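Local coordinates for protein methylxanthine N1-demethylase NdmA (Pseudomonas putida, PDB 6ICN) that removes the N1-methyl group of caffeine and related methylxanthines as a Rieske-type oxygenase, giving theobromine and formaldehyde from caffeine, at residues 181-184 against 185-189; 272-275 against 276-279; 289-293 against 294-298. All coordinates share one frame; numbering follows the deposited sequence.

Contact 1 of 3, residues 181-184 against 185-189. With CFF (caffeine), chain F.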
ATOM      1  N   ARG A 181      26.343  20.833  -0.555  1.00 17.49           N
ATOM      2  CA  ARG A 181      26.756  19.605  -1.228  1.00 17.49           C
ATOM      3  C   ARG A 181      26.180  19.529  -2.637  1.00 16.83           C
ATOM      4  O   ARG A 181      26.828  19.004  -3.550  1.00 17.40           O
ATOM      5  CB  ARG A 181      26.351  18.384  -0.385  1.00 16.63           C
ATOM      6  CG  ARG A 181      27.102  18.327   0.956  1.00 19.61           C
ATOM      7  CD  ARG A 181      27.728  16.993   1.092  1.00 22.53           C
ATOM      8  NE  ARG A 181      28.213  16.635   2.421  1.00 20.39           N
ATOM      9  CZ  ARG A 181      29.492  16.350   2.679  1.00 20.20           C
ATOM     10  NH1 ARG A 181      30.398  16.460   1.716  1.00 18.59           N
ATOM     11  NH2 ARG A 181      29.852  15.956   3.892  1.00 19.00           N
ATOM     12  N   ARG A 182      24.971  20.075  -2.842  1.00 15.19           N
ATOM     13  CA  ARG A 182      24.389  20.082  -4.178  1.00 15.78           C
ATOM     14  C   ARG A 182      25.191  20.973  -5.118  1.00 14.95           C
ATOM     15  O   ARG A 182      25.465  20.592  -6.262  1.00 15.33           O
ATOM     16  CB  ARG A 182      22.923  20.534  -4.102  1.00 17.81           C
ATOM     17  CG  ARG A 182      22.068  20.004  -5.252  1.00 21.29           C
ATOM     18  CD  ARG A 182      22.160  20.892  -6.488  1.00 17.26           C
ATOM     19  NE  ARG A 182      21.693  20.154  -7.667  1.00 20.37           N
ATOM     20  CZ  ARG A 182      22.433  19.293  -8.361  1.00 21.69           C
ATOM     21  NH1 ARG A 182      23.707  19.066  -8.006  1.00 21.00           N
ATOM     22  NH2 ARG A 182      21.911  18.652  -9.413  1.00 20.63           N
ATOM     23  N   TRP A 183      25.583  22.160  -4.643  1.00 16.20           N
ATOM     24  CA  TRP A 183      26.389  23.065  -5.453  1.00 16.80           C
ATOM     25  C   TRP A 183      27.691  22.388  -5.875  1.00 16.41           C
ATOM     26  O   TRP A 183      28.060  22.388  -7.057  1.00 16.67           O
ATOM     27  CB  TRP A 183      26.673  24.349  -4.665  1.00 15.66           C
ATOM     28  CG  TRP A 183      27.294  25.479  -5.484  1.00 17.76           C
ATOM     29  CD1 TRP A 183      26.636  26.562  -5.997  1.00 20.93           C
ATOM     30  CD2 TRP A 183      28.683  25.638  -5.855  1.00 18.33           C
ATOM     31  NE1 TRP A 183      27.525  27.385  -6.674  1.00 19.43           N
ATOM     32  CE2 TRP A 183      28.783  26.843  -6.592  1.00 19.49           C
ATOM     33  CE3 TRP A 183      29.843  24.897  -5.617  1.00 17.27           C
ATOM     34  CZ2 TRP A 183      29.994  27.303  -7.126  1.00 20.32           C
ATOM     35  CZ3 TRP A 183      31.060  25.359  -6.145  1.00 17.74           C
ATOM     36  CH2 TRP A 183      31.121  26.556  -6.887  1.00 18.89           C
ATOM     37  N   GLU A 184      28.384  21.766  -4.913  1.00 18.00           N
ATOM     38  CA  GLU A 184      29.647  21.116  -5.239  1.00 18.83           C
ATOM     39  C   GLU A 184      29.443  19.961  -6.213  1.00 19.26           C
ATOM     40  O   GLU A 184      30.265  19.749  -7.113  1.00 18.24           O
ATOM     41  CB  GLU A 184      30.334  20.647  -3.952  1.00 18.39           C
ATOM     42  CG  GLU A 184      30.669  21.809  -3.041  1.00 18.55           C
ATOM     43  CD  GLU A 184      31.542  21.421  -1.876  1.00 26.72           C
ATOM     44  OE1 GLU A 184      32.186  20.353  -1.957  1.00 33.17           O
ATOM     45  OE2 GLU A 184      31.555  22.168  -0.874  1.00 24.33           O
ATOM     46  N   ASN A 185      28.334  19.224  -6.083  1.00 16.43           N
ATOM     47  CA  ASN A 185      28.048  18.163  -7.046  1.00 17.66           C
ATOM     48  C   ASN A 185      27.865  18.720  -8.457  1.00 17.56           C
ATOM     49  O   ASN A 185      28.332  18.125  -9.434  1.00 19.90           O
ATOM     50  CB  ASN A 185      26.805  17.385  -6.591  1.00 17.36           C
ATOM     51  CG  ASN A 185      26.323  16.384  -7.630  1.00 20.99           C
ATOM     52  OD1 ASN A 185      25.297  16.601  -8.268  1.00 20.09           O
ATOM     53  ND2 ASN A 185      27.073  15.300  -7.827  1.00 20.04           N
ATOM     54  N   PHE A 186      27.226  19.881  -8.584  1.00 16.85           N
ATOM     55  CA  PHE A 186      26.938  20.407  -9.914  1.00 18.17           C
ATOM     56  C   PHE A 186      28.200  20.867 -10.634  1.00 20.65           C
ATOM     57  O   PHE A 186      28.293  20.728 -11.858  1.00 22.65           O
ATOM     58  CB  PHE A 186      25.932  21.555  -9.809  1.00 19.15           C
ATOM     59  CG  PHE A 186      25.270  21.890 -11.109  1.00 23.28           C
ATOM     60  CD1 PHE A 186      25.867  22.780 -11.992  1.00 23.91           C
ATOM     61  CD2 PHE A 186      24.059  21.305 -11.461  1.00 24.71           C
ATOM     62  CE1 PHE A 186      25.268  23.088 -13.209  1.00 27.49           C
ATOM     63  CE2 PHE A 186      23.457  21.604 -12.682  1.00 26.11           C
ATOM     64  CZ  PHE A 186      24.058  22.499 -13.548  1.00 26.82           C
ATOM     65  N   THR A 187      29.173  21.403  -9.899  1.00 17.50           N
ATOM     66  CA  THR A 187      30.372  21.995 -10.484  1.00 21.69           C
ATOM     67  C   THR A 187      31.576  21.071 -10.424  1.00 22.98           C
ATOM     68  O   THR A 187      32.698  21.516 -10.674  1.00 23.66           O
ATOM     69  CB  THR A 187      30.719  23.308  -9.771  1.00 18.31           C
ATOM     70  OG1 THR A 187      30.946  23.053  -8.384  1.00 18.92           O
ATOM     71  CG2 THR A 187      29.595  24.360  -9.918  1.00 20.91           C
ATOM     72  N   ASP A 188      31.377  19.809 -10.064  1.00 21.07           N
ATOM     73  CA  ASP A 188      32.477  18.881  -9.832  1.00 22.39           C
ATOM     74  C   ASP A 188      32.884  18.233 -11.146  1.00 24.37           C
ATOM     75  O   ASP A 188      32.102  17.482 -11.738  1.00 27.38           O
ATOM     76  CB  ASP A 188      32.037  17.836  -8.816  1.00 21.42           C
ATOM     77  CG  ASP A 188      33.131  16.867  -8.456  1.00 31.14           C
ATOM     78  OD1 ASP A 188      33.572  16.118  -9.344  1.00 30.30           O
ATOM     79  OD2 ASP A 188      33.506  16.835  -7.260  1.00 37.24           O
ATOM     80  N   PHE A 189      34.119  18.512 -11.593  1.00 27.59           N
ATOM     81  CA  PHE A 189      34.632  17.981 -12.851  1.00 28.44           C
ATOM     82  C   PHE A 189      35.036  16.505 -12.756  1.00 26.18           C
ATOM     83  O   PHE A 189      35.048  15.813 -13.776  1.00 32.24           O
ATOM     84  CB  PHE A 189      35.853  18.793 -13.324  1.00 31.45           C
ATOM     85  CG  PHE A 189      35.623  20.295 -13.449  1.00 33.04           C
ATOM     86  CD1 PHE A 189      34.352  20.833 -13.597  1.00 33.52           C
ATOM     87  CD2 PHE A 189      36.714  21.171 -13.440  1.00 35.86           C
ATOM     88  CE1 PHE A 189      34.173  22.226 -13.715  1.00 32.36           C
ATOM     89  CE2 PHE A 189      36.545  22.555 -13.561  1.00 32.91           C
ATOM     90  CZ  PHE A 189      35.274  23.080 -13.699  1.00 36.45           C
TER
HETATM   91  N1  CFF F 402      25.433  19.106 -14.879  1.00 27.43           N
HETATM   92  C2  CFF F 402      26.130  19.259 -16.050  1.00 30.14           C
HETATM   93  C10 CFF F 402      26.112  19.285 -13.608  1.00 27.58           C
HETATM   94  C6  CFF F 402      24.136  18.788 -14.893  1.00 27.94           C
HETATM   95  N3  CFF F 402      25.502  19.090 -17.242  1.00 30.34           N
HETATM   96  O11 CFF F 402      27.289  19.542 -16.027  1.00 27.76           O
HETATM   97  C12 CFF F 402      26.234  19.249 -18.495  1.00 29.20           C
HETATM   98  C4  CFF F 402      24.188  18.767 -17.260  1.00 29.57           C
HETATM   99  C5  CFF F 402      23.501  18.622 -16.110  1.00 25.65           C
HETATM  100  N9  CFF F 402      23.338  18.545 -18.278  1.00 32.45           N
HETATM  101  O13 CFF F 402      23.530  18.654 -13.865  1.00 25.79           O
HETATM  102  N7  CFF F 402      22.226  18.322 -16.423  1.00 26.44           N
HETATM  103  C8  CFF F 402      22.129  18.274 -17.757  1.00 27.13           C
HETATM  104  C14 CFF F 402      20.989  18.045 -15.715  1.00 28.08           C
HETATM  105  O   HOH W   1      32.728  21.247  -7.005  1.00 19.45           O
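The guanidinium of Arg182 stands almost upright on the rim of the Phe186 ring, their planes 81° apart. CD2 of Phe186 lies over one guanidinium face, off toward its rim, and NH2 of Arg182 sits in the plane of the phenyl at its edge, 4.0 Å from that CD2. Over a face of the same phenyl comes caffeine: methyl C10, carried on N1 and the group this enzyme removes, is 3.5 Å above the centre of the Phe186 ring. The third flat group is the Trp183 indole. Methyl CG2 of Thr187 rests on its face in a CH-pi contact, 4.0 Å from the centroid of the six-membered ring, and Tyr335 stacks with the same indole.

Arg182 reaches forward along the helix because its chain bends at CG (chi2 -85°). That puts NH1 beside Asn185, where it donates to OD1 at 2.9 Å, in the amide's carbonyl plane and on a lone pair; its other terminal nitrogen, NH2, is hydrogen-bonded to Tyr173 OH.

All this happens on the last turn of helix 179-186, in the catalytic domain of a Rieske oxygenase. Thr187 N still reaches Trp183 O at 3.2 Å, although Thr187 has already left helical torsions. A water then bridges Glu184 O and Thr187 OG1, 2.9 Å from each.

Around the helix end the chain meets a second subunit. Asp188 OD2 bonds His102 of that subunit, part of its iron-sulfur pocket, while OD1 takes the backbone N of His191, a cobalt ligand; this is consistent with the aspartate bridge between cluster and metal known in Rieske oxygenases. Asn185 ND2 likewise spans the cobalt ligand Asp307 and Tyr101 of the second subunit.

Contact 2 of 3, residues 272-275 against 276-279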
ATOM      1  N   PRO A 272      17.603  26.002   0.285  1.00 16.91           N
ATOM      2  CA  PRO A 272      17.930  25.336   1.550  1.00 18.63           C
ATOM      3  C   PRO A 272      16.701  25.260   2.442  1.00 19.42           C
ATOM      4  O   PRO A 272      16.388  26.185   3.199  1.00 19.79           O
ATOM      5  CB  PRO A 272      19.015  26.240   2.145  1.00 20.20           C
ATOM      6  CG  PRO A 272      18.629  27.609   1.654  1.00 19.70           C
ATOM      7  CD  PRO A 272      18.116  27.389   0.244  1.00 19.98           C
ATOM      8  N   VAL A 273      15.980  24.152   2.348  1.00 18.60           N
ATOM      9  CA  VAL A 273      14.699  24.058   3.037  1.00 20.18           C
ATOM     10  C   VAL A 273      14.922  23.944   4.532  1.00 20.31           C
ATOM     11  O   VAL A 273      14.253  24.616   5.334  1.00 19.80           O
ATOM     12  CB  VAL A 273      13.886  22.871   2.483  1.00 19.98           C
ATOM     13  CG1 VAL A 273      12.688  22.572   3.385  1.00 20.21           C
ATOM     14  CG2 VAL A 273      13.428  23.167   1.062  1.00 20.71           C
ATOM     15  N   ASP A 274      15.846  23.073   4.932  1.00 22.76           N
ATOM     16  CA  ASP A 274      16.242  22.966   6.329  1.00 25.05           C
ATOM     17  C   ASP A 274      17.661  22.401   6.376  1.00 24.60           C
ATOM     18  O   ASP A 274      18.368  22.397   5.361  1.00 24.98           O
ATOM     19  CB  ASP A 274      15.220  22.140   7.126  1.00 22.22           C
ATOM     20  CG  ASP A 274      15.059  20.713   6.611  1.00 26.92           C
ATOM     21  OD1 ASP A 274      16.006  20.143   6.035  1.00 23.98           O
ATOM     22  OD2 ASP A 274      13.965  20.145   6.798  1.00 29.38           O
ATOM     23  N   SER A 275      18.059  21.896   7.545  1.00 26.53           N
ATOM     24  CA  SER A 275      19.436  21.464   7.769  1.00 30.15           C
ATOM     25  C   SER A 275      19.849  20.287   6.901  1.00 26.95           C
ATOM     26  O   SER A 275      21.056  20.074   6.715  1.00 28.48           O
ATOM     27  CB  SER A 275      19.636  21.093   9.244  1.00 26.07           C
ATOM     28  OG  SER A 275      19.003  19.865   9.547  1.00 31.45           O
ATOM     29  N   HIS A 276      18.903  19.498   6.373  1.00 25.83           N
ATOM     30  CA  HIS A 276      19.296  18.321   5.604  1.00 25.34           C
ATOM     31  C   HIS A 276      18.561  18.152   4.277  1.00 23.22           C
ATOM     32  O   HIS A 276      18.657  17.075   3.669  1.00 25.87           O
ATOM     33  CB  HIS A 276      19.122  17.047   6.446  1.00 30.57           C
ATOM     34  CG  HIS A 276      17.729  16.838   6.947  1.00 33.54           C
ATOM     35  ND1 HIS A 276      16.835  15.989   6.328  1.00 38.60           N
ATOM     36  CD2 HIS A 276      17.069  17.377   8.001  1.00 35.99           C
ATOM     37  CE1 HIS A 276      15.687  16.005   6.987  1.00 38.65           C
ATOM     38  NE2 HIS A 276      15.802  16.844   8.002  1.00 40.51           N
ATOM     39  N   THR A 277      17.832  19.164   3.807  1.00 18.81           N
ATOM     40  CA  THR A 277      16.957  19.011   2.650  1.00 18.85           C
ATOM     41  C   THR A 277      17.148  20.163   1.679  1.00 17.80           C
ATOM     42  O   THR A 277      17.346  21.306   2.100  1.00 18.58           O
ATOM     43  CB  THR A 277      15.485  18.980   3.094  1.00 19.78           C
ATOM     44  OG1 THR A 277      15.310  17.964   4.084  1.00 26.88           O
ATOM     45  CG2 THR A 277      14.545  18.707   1.911  1.00 20.53           C
ATOM     46  N   THR A 278      17.087  19.858   0.388  1.00 15.29           N
ATOM     47  CA  THR A 278      17.045  20.880  -0.647  1.00 15.21           C
ATOM     48  C   THR A 278      15.840  20.659  -1.546  1.00 16.97           C
ATOM     49  O   THR A 278      15.489  19.520  -1.877  1.00 15.96           O
ATOM     50  CB  THR A 278      18.316  20.910  -1.516  1.00 16.70           C
ATOM     51  OG1 THR A 278      18.736  19.577  -1.821  1.00 16.15           O
ATOM     52  CG2 THR A 278      19.431  21.647  -0.782  1.00 15.90           C
ATOM     53  N   LYS A 279      15.211  21.763  -1.931  1.00 16.13           N
ATOM     54  CA  LYS A 279      14.272  21.782  -3.043  1.00 16.84           C
ATOM     55  C   LYS A 279      15.001  22.458  -4.192  1.00 18.43           C
ATOM     56  O   LYS A 279      15.392  23.631  -4.086  1.00 19.12           O
ATOM     57  CB  LYS A 279      12.993  22.531  -2.655  1.00 17.23           C
ATOM     58  CG  LYS A 279      11.981  22.673  -3.778  1.00 15.51           C
ATOM     59  CD  LYS A 279      10.810  23.534  -3.286  1.00 16.83           C
ATOM     60  CE  LYS A 279       9.717  23.588  -4.350  1.00 19.56           C
ATOM     61  NZ  LYS A 279       8.512  24.359  -3.855  1.00 19.19           N
TER
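Val273 meets Thr277, and Asp274 meets both His276 and Thr277, at the closed end of the beta hairpin made by strands 263-274 and 277-286, with Ser275 and His276 at the bend. The backbone contribution is modest. Pro272 and Thr278 form an antiparallel non-hydrogen-bonded pair, CA to CA 5.0 Å, and next to it Val273 N donates to Thr277 O at 3.2 Å.

Polar side-chain contacts gather on Asp274. Its CG sits between the backbone N and the carbonyl carbon (chi1 60°), which turns the carboxylate back over the bend. There OD1 accepts from His276 N at 3.0 Å, on the anti side of the carboxylate, and closes an Asx turn. Thr277 OG1 stands just as near, 3.0 Å from Asp274 OD1.

The apolar part is the methyl CG2 of Val273 against CB of Lys279, 3.8 Å away, and Trp174 of the neighbouring strand touches both side chains. Lys279 then runs out fully extended, carrying NZ to Glu43 and to the carbonyl of Val38, so the hairpin is tied to strand 35-40 and the helix after it.

Last comes the His276 imidazole, whose ND1 bonds Asp176. Asp274 OD1 and Thr277 OG1 lie over one face, off-centre, and Ser275 OG lies in the ring plane, 3.5 Å from His276 CD2.

Contact 3 of 3, residues 289-293 against 294-298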
ATOM      1  N   SER A 289      15.840  24.638 -30.955  1.00 28.07           N
ATOM      2  CA  SER A 289      14.657  24.350 -30.151  1.00 28.90           C
ATOM      3  C   SER A 289      13.521  23.735 -30.964  1.00 27.76           C
ATOM      4  O   SER A 289      12.369  23.736 -30.505  1.00 31.68           O
ATOM      5  CB  SER A 289      14.163  25.610 -29.448  1.00 27.84           C
ATOM      6  OG  SER A 289      13.780  26.619 -30.375  1.00 31.66           O
ATOM      7  N   ASP A 290      13.806  23.211 -32.156  1.00 31.51           N
ATOM      8  CA  ASP A 290      12.767  22.543 -32.930  1.00 33.89           C
ATOM      9  C   ASP A 290      12.525  21.111 -32.457  1.00 32.57           C
ATOM     10  O   ASP A 290      11.548  20.485 -32.883  1.00 34.00           O
ATOM     11  CB  ASP A 290      13.145  22.547 -34.412  1.00 35.22           C
ATOM     12  CG  ASP A 290      14.581  22.049 -34.651  1.00 47.03           C
ATOM     13  OD1 ASP A 290      15.530  22.576 -34.053  1.00 50.15           O
ATOM     14  OD2 ASP A 290      14.708  21.077 -35.433  1.00 55.84           O
ATOM     15  N   ASP A 291      13.367  20.590 -31.564  1.00 27.05           N
ATOM     16  CA  ASP A 291      13.227  19.239 -31.049  1.00 25.02           C
ATOM     17  C   ASP A 291      12.302  19.239 -29.834  1.00 23.43           C
ATOM     18  O   ASP A 291      11.769  20.269 -29.422  1.00 21.79           O
ATOM     19  CB  ASP A 291      14.598  18.679 -30.701  1.00 21.99           C
ATOM     20  CG  ASP A 291      15.365  19.575 -29.730  1.00 21.70           C
ATOM     21  OD1 ASP A 291      14.822  20.614 -29.291  1.00 22.37           O
ATOM     22  OD2 ASP A 291      16.515  19.230 -29.411  1.00 24.42           O
ATOM     23  N   SER A 292      12.134  18.070 -29.227  1.00 19.84           N
ATOM     24  CA  SER A 292      11.189  17.918 -28.124  1.00 20.00           C
ATOM     25  C   SER A 292      11.779  18.415 -26.810  1.00 18.64           C
ATOM     26  O   SER A 292      12.897  18.037 -26.455  1.00 18.34           O
ATOM     27  CB  SER A 292      10.806  16.448 -27.960  1.00 18.74           C
ATOM     28  OG  SER A 292      10.069  16.292 -26.764  1.00 19.97           O
ATOM     29  N   ASP A 293      11.006  19.218 -26.067  1.00 17.53           N
ATOM     30  CA  ASP A 293      11.392  19.567 -24.697  1.00 16.93           C
ATOM     31  C   ASP A 293      11.679  18.322 -23.868  1.00 20.26           C
ATOM     32  O   ASP A 293      12.537  18.344 -22.978  1.00 19.20           O
ATOM     33  CB  ASP A 293      10.289  20.364 -23.997  1.00 18.71           C
ATOM     34  CG  ASP A 293      10.124  21.765 -24.557  1.00 22.13           C
ATOM     35  OD1 ASP A 293      11.030  22.245 -25.265  1.00 20.16           O
ATOM     36  OD2 ASP A 293       9.086  22.388 -24.269  1.00 24.89           O
ATOM     37  N   TYR A 294      10.939  17.238 -24.118  1.00 17.98           N
ATOM     38  CA  TYR A 294      11.028  16.046 -23.272  1.00 19.63           C
ATOM     39  C   TYR A 294      12.252  15.193 -23.571  1.00 19.18           C
ATOM     40  O   TYR A 294      12.655  14.387 -22.722  1.00 19.67           O
ATOM     41  CB  TYR A 294       9.739  15.241 -23.408  1.00 18.88           C
ATOM     42  CG  TYR A 294       8.592  16.087 -22.935  1.00 18.82           C
ATOM     43  CD1 TYR A 294       8.395  16.295 -21.573  1.00 23.88           C
ATOM     44  CD2 TYR A 294       7.765  16.760 -23.833  1.00 21.68           C
ATOM     45  CE1 TYR A 294       7.384  17.103 -21.121  1.00 25.64           C
ATOM     46  CE2 TYR A 294       6.742  17.577 -23.384  1.00 24.85           C
ATOM     47  CZ  TYR A 294       6.560  17.733 -22.016  1.00 26.22           C
ATOM     48  OH  TYR A 294       5.563  18.539 -21.527  1.00 34.25           O
ATOM     49  N   LEU A 295      12.849  15.343 -24.753  1.00 19.40           N
ATOM     50  CA  LEU A 295      14.194  14.825 -24.968  1.00 19.78           C
ATOM     51  C   LEU A 295      15.141  15.354 -23.895  1.00 18.84           C
ATOM     52  O   LEU A 295      15.878  14.596 -23.250  1.00 20.36           O
ATOM     53  CB  LEU A 295      14.682  15.233 -26.358  1.00 20.47           C
ATOM     54  CG  LEU A 295      16.095  14.775 -26.706  1.00 21.01           C
ATOM     55  CD1 LEU A 295      16.145  13.255 -26.832  1.00 24.22           C
ATOM     56  CD2 LEU A 295      16.521  15.437 -28.001  1.00 24.39           C
ATOM     57  N   HIS A 296      15.082  16.659 -23.658  1.00 17.70           N
ATOM     58  CA  HIS A 296      15.986  17.287 -22.703  1.00 18.02           C
ATOM     59  C   HIS A 296      15.566  17.025 -21.264  1.00 18.99           C
ATOM     60  O   HIS A 296      16.423  16.756 -20.414  1.00 18.97           O
ATOM     61  CB  HIS A 296      16.063  18.782 -23.010  1.00 18.14           C
ATOM     62  CG  HIS A 296      16.567  19.041 -24.393  1.00 18.30           C
ATOM     63  ND1 HIS A 296      17.900  18.914 -24.722  1.00 22.09           N
ATOM     64  CD2 HIS A 296      15.913  19.288 -25.553  1.00 20.10           C
ATOM     65  CE1 HIS A 296      18.052  19.137 -26.014  1.00 22.78           C
ATOM     66  NE2 HIS A 296      16.860  19.354 -26.544  1.00 21.61           N
ATOM     67  N   ILE A 297      14.262  17.108 -20.977  1.00 17.42           N
ATOM     68  CA  ILE A 297      13.794  16.871 -19.611  1.00 17.62           C
ATOM     69  C   ILE A 297      14.149  15.458 -19.181  1.00 18.47           C
ATOM     70  O   ILE A 297      14.626  15.235 -18.062  1.00 18.18           O
ATOM     71  CB  ILE A 297      12.280  17.135 -19.501  1.00 18.23           C
ATOM     72  CG1 ILE A 297      11.991  18.628 -19.665  1.00 18.49           C
ATOM     73  CG2 ILE A 297      11.757  16.648 -18.128  1.00 19.88           C
ATOM     74  CD1 ILE A 297      10.509  18.945 -19.965  1.00 20.39           C
ATOM     75  N   ALA A 298      13.958  14.480 -20.072  1.00 19.04           N
ATOM     76  CA  ALA A 298      14.278  13.109 -19.702  1.00 18.38           C
ATOM     77  C   ALA A 298      15.772  12.952 -19.438  1.00 19.12           C
ATOM     78  O   ALA A 298      16.171  12.254 -18.493  1.00 19.56           O
ATOM     79  CB  ALA A 298      13.821  12.148 -20.803  1.00 20.19           C
TER
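Asp293 O takes two backbone N-H groups. Ile297 N reaches it at 2.9 Å in a nearly straight bond, and His296 N adds a weak, bent one at 3.1 Å. The side chain of Ile297 lies alongside the same oxygen, its CG1 3.4 Å from Asp293 O.

Further back, Asp291 takes hold of the histidine. NE2 of His296 donates to Asp291 OD2 at 2.9 Å, and the two flat groups are turned 65° against each other. The oxygen lies near the plane of the imidazole, at its edge, whereas NE2 comes at the carboxylate from above, 44° out of its plane. The other oxygen of Asp291, OD1, is in a salt bridge with Arg286, and a second nitrogen of that arginine pairs with Asp293. With an alanine here, His296 NE2 would probably lose its acceptor, its ring would be freer to turn, and Arg286 would be left without one of its two carboxylates.

Between these lies the start of helix 293-313, the helix that further on supplies Asp307 to the cobalt and Asn300, Val303 and Phe304 to the caffeine pocket. Ser292 is its N-cap: with OG anti to its own backbone N (chi1 171°), the hydroxyl oxygen swings forward and accepts from Tyr294 N at 2.9 Å. Ser292 OG is also hydrogen-bonded to Glu45 of the third subunit, so the cap sits at a subunit boundary, where Leu295 packs on Pro49 of that subunit. Asp293, the first residue after the cap, sends OD2 to Arg166 on strand 166-175.

From the N terminus, contact 1 comes first, where helix 179-186 runs out and the chain turns off toward the cobalt ligand His191. Contact 2 then closes the hairpin between strands 263-274 and 277-286, and contact 3 follows where the chain leaves strand 277-286 and starts helix 293-313. The three are in series; none nests in or crosses another. Contacts 1 and 2 come within about 5 Å at their nearest atoms, and Arg182 and Phe186 touch strand 263-274 a few residues before the hairpin bend. Contact 3 lies apart, its centre about 29 Å from that of contact 2, toward the opposite end of the second hairpin strand.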